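Uly1 (Catenovulum maritimum, PDB 7DRQ) is an ulvan lyase of polysaccharide lyase family 24 that binds calcium and probably cleaves the algal polysaccharide ulvan by elimination. Local coordinates at residues A[38-41]-A[42-46]. Sequence-based numbering, arbitrary orientation.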
ATOM      1  N   TYR A  38      -5.145 -20.087 -12.653  1.00 13.68           N
ATOM      2  CA  TYR A  38      -4.199 -18.976 -12.450  1.00 15.61           C
ATOM      3  C   TYR A  38      -3.532 -19.141 -11.096  1.00 13.51           C
ATOM      4  O   TYR A  38      -4.052 -18.712 -10.064  1.00 15.45           O
ATOM      5  CB  TYR A  38      -4.917 -17.641 -12.577  1.00 13.51           C
ATOM      6  CG  TYR A  38      -4.032 -16.472 -12.985  1.00 11.47           C
ATOM      7  CD1 TYR A  38      -2.660 -16.488 -12.758  1.00 13.55           C
ATOM      8  CD2 TYR A  38      -4.583 -15.350 -13.588  1.00 11.10           C
ATOM      9  CE1 TYR A  38      -1.853 -15.400 -13.129  1.00 12.28           C
ATOM     10  CE2 TYR A  38      -3.803 -14.281 -13.966  1.00 15.30           C
ATOM     11  CZ  TYR A  38      -2.442 -14.303 -13.736  1.00 13.64           C
ATOM     12  OH  TYR A  38      -1.696 -13.220 -14.125  1.00 15.08           O
ATOM     13  N   ASN A  39      -2.364 -19.773 -11.088  1.00 15.18           N
ATOM     14  CA  ASN A  39      -1.620 -19.970  -9.854  1.00 14.29           C
ATOM     15  C   ASN A  39      -1.027 -18.641  -9.388  1.00 16.00           C
ATOM     16  O   ASN A  39      -1.154 -17.604 -10.049  1.00 13.21           O
ATOM     17  CB  ASN A  39      -0.551 -21.039 -10.064  1.00 15.01           C
ATOM     18  CG  ASN A  39      -1.150 -22.346 -10.525  1.00 16.06           C
ATOM     19  OD1 ASN A  39      -2.145 -22.808  -9.967  1.00 17.99           O
ATOM     20  ND2 ASN A  39      -0.567 -22.940 -11.557  1.00 15.91           N
ATOM     21  N   TYR A  40      -0.370 -18.664  -8.229  1.00 17.30           N
ATOM     22  CA  TYR A  40       0.074 -17.416  -7.624  1.00 15.42           C
ATOM     23  C   TYR A  40       1.213 -17.684  -6.648  1.00 16.14           C
ATOM     24  O   TYR A  40       1.328 -18.776  -6.084  1.00 18.80           O
ATOM     25  CB  TYR A  40      -1.094 -16.707  -6.920  1.00 13.60           C
ATOM     26  CG  TYR A  40      -1.759 -17.526  -5.832  1.00 15.80           C
ATOM     27  CD1 TYR A  40      -2.806 -18.393  -6.132  1.00 16.26           C
ATOM     28  CD2 TYR A  40      -1.336 -17.439  -4.510  1.00 18.24           C
ATOM     29  CE1 TYR A  40      -3.425 -19.149  -5.138  1.00 17.85           C
ATOM     30  CE2 TYR A  40      -1.946 -18.189  -3.508  1.00 16.21           C
ATOM     31  CZ  TYR A  40      -2.987 -19.043  -3.831  1.00 20.64           C
ATOM     32  OH  TYR A  40      -3.594 -19.792  -2.845  1.00 19.14           O
ATOM     33  N   ALA A  41       2.047 -16.670  -6.452  1.00 13.31           N
ATOM     34  CA  ALA A  41       3.240 -16.799  -5.626  1.00 17.20           C
ATOM     35  C   ALA A  41       3.044 -16.275  -4.211  1.00 18.04           C
ATOM     36  O   ALA A  41       3.721 -16.741  -3.284  1.00 16.91           O
ATOM     37  CB  ALA A  41       4.413 -16.062  -6.281  1.00 15.26           C
ATOM     38  N   TYR A  42       2.121 -15.339  -4.014  1.00 16.29           N
ATOM     39  CA  TYR A  42       1.923 -14.782  -2.684  1.00 15.87           C
ATOM     40  C   TYR A  42       0.456 -14.858  -2.299  1.00 16.50           C
ATOM     41  O   TYR A  42      -0.002 -15.902  -1.822  1.00 20.13           O
ATOM     42  CB  TYR A  42       2.481 -13.360  -2.645  1.00 14.85           C
ATOM     43  CG  TYR A  42       3.965 -13.369  -2.934  1.00 14.79           C
ATOM     44  CD1 TYR A  42       4.872 -13.749  -1.959  1.00 17.13           C
ATOM     45  CD2 TYR A  42       4.450 -13.058  -4.202  1.00 13.77           C
ATOM     46  CE1 TYR A  42       6.228 -13.790  -2.223  1.00 19.67           C
ATOM     47  CE2 TYR A  42       5.808 -13.084  -4.476  1.00 18.47           C
ATOM     48  CZ  TYR A  42       6.691 -13.452  -3.482  1.00 20.90           C
ATOM     49  OH  TYR A  42       8.043 -13.483  -3.749  1.00 18.25           O
ATOM     50  N   GLY A  43      -0.306 -13.775  -2.527  1.00 15.14           N
ATOM     51  CA  GLY A  43      -1.735 -13.813  -2.301  1.00 16.35           C
ATOM     52  C   GLY A  43      -2.489 -14.178  -3.565  1.00 18.01           C
ATOM     53  O   GLY A  43      -1.950 -14.170  -4.663  1.00 14.52           O
ATOM     54  N   ASN A  44      -3.763 -14.530  -3.405  1.00 13.57           N
ATOM     55  CA  ASN A  44      -4.555 -14.895  -4.572  1.00 12.60           C
ATOM     56  C   ASN A  44      -5.444 -13.761  -5.070  1.00 14.11           C
ATOM     57  O   ASN A  44      -6.118 -13.931  -6.086  1.00 15.07           O
ATOM     58  CB  ASN A  44      -5.395 -16.155  -4.283  1.00 13.20           C
ATOM     59  CG  ASN A  44      -6.380 -15.979  -3.146  1.00 18.07           C
ATOM     60  OD1 ASN A  44      -6.632 -14.869  -2.680  1.00 18.36           O
ATOM     61  ND2 ASN A  44      -6.972 -17.093  -2.702  1.00 20.51           N
ATOM     62  N   ALA A  45      -5.423 -12.597  -4.417  1.00 12.52           N
ATOM     63  CA  ALA A  45      -6.363 -11.514  -4.719  1.00 12.28           C
ATOM     64  C   ALA A  45      -5.584 -10.226  -4.975  1.00 12.54           C
ATOM     65  O   ALA A  45      -5.112  -9.577  -4.033  1.00 14.90           O
ATOM     66  CB  ALA A  45      -7.372 -11.343  -3.585  1.00 13.68           C
ATOM     67  N   ILE A  46      -5.444  -9.865  -6.255  1.00 10.06           N
ATOM     68  CA  ILE A  46      -4.759  -8.634  -6.644  1.00 11.29           C
ATOM     69  C   ILE A  46      -5.723  -7.461  -6.814  1.00 12.11           C
ATOM     70  O   ILE A  46      -5.274  -6.326  -7.036  1.00 11.91           O
ATOM     71  CB  ILE A  46      -3.954  -8.888  -7.940  1.00 12.98           C
ATOM     72  CG1 ILE A  46      -2.835  -7.855  -8.113  1.00 14.11           C
ATOM     73  CG2 ILE A  46      -4.888  -8.962  -9.163  1.00 16.64           C
ATOM     74  CD1 ILE A  46      -1.744  -8.285  -9.091  1.00 14.76           C
TER
HETATM   75  O   HOH W   1      -6.248 -19.641  -3.226  1.00 35.50           O
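Tyr-40 and Asn-44 make a local CH-pi contact, four residues apart, where the chain turns back after the short strand 39-40 and enters the loop leading to strand 53-56. CB of Asn-44 sits over the middle of one face of the Tyr-40 ring, 3.7 Å from its centroid and 13° off the normal. The two side chains run alongside each other, and water 1 joins their ends, lying 2.7 Å from Tyr-40 OH and accepting a bond from Asn-44 ND2. With CG between its own N and carbonyl carbon (chi1 59°), the Tyr-40 ring leans into the turn, where Tyr-42 O meets its edge, 3.4 Å from CD2. In this beta-propeller fold, strand 39-40 pairs in parallel with strand 104-105, and the contact lies away from the calcium sites. A leucine in place of Tyr-40 would probably leave Asn-44 CB without its aromatic face and break the water bridge. Within the turn, Tyr-42 lays one ring face over Ala-41 O while its CD2 packs 3.7 Å from Ala-41 CB; His-108 meets the same ring edge-to-face. Lys-21 NZ hydrogen-bonds to Ala-41 O, and Gly-43 N is tied to Thr-107 OG1.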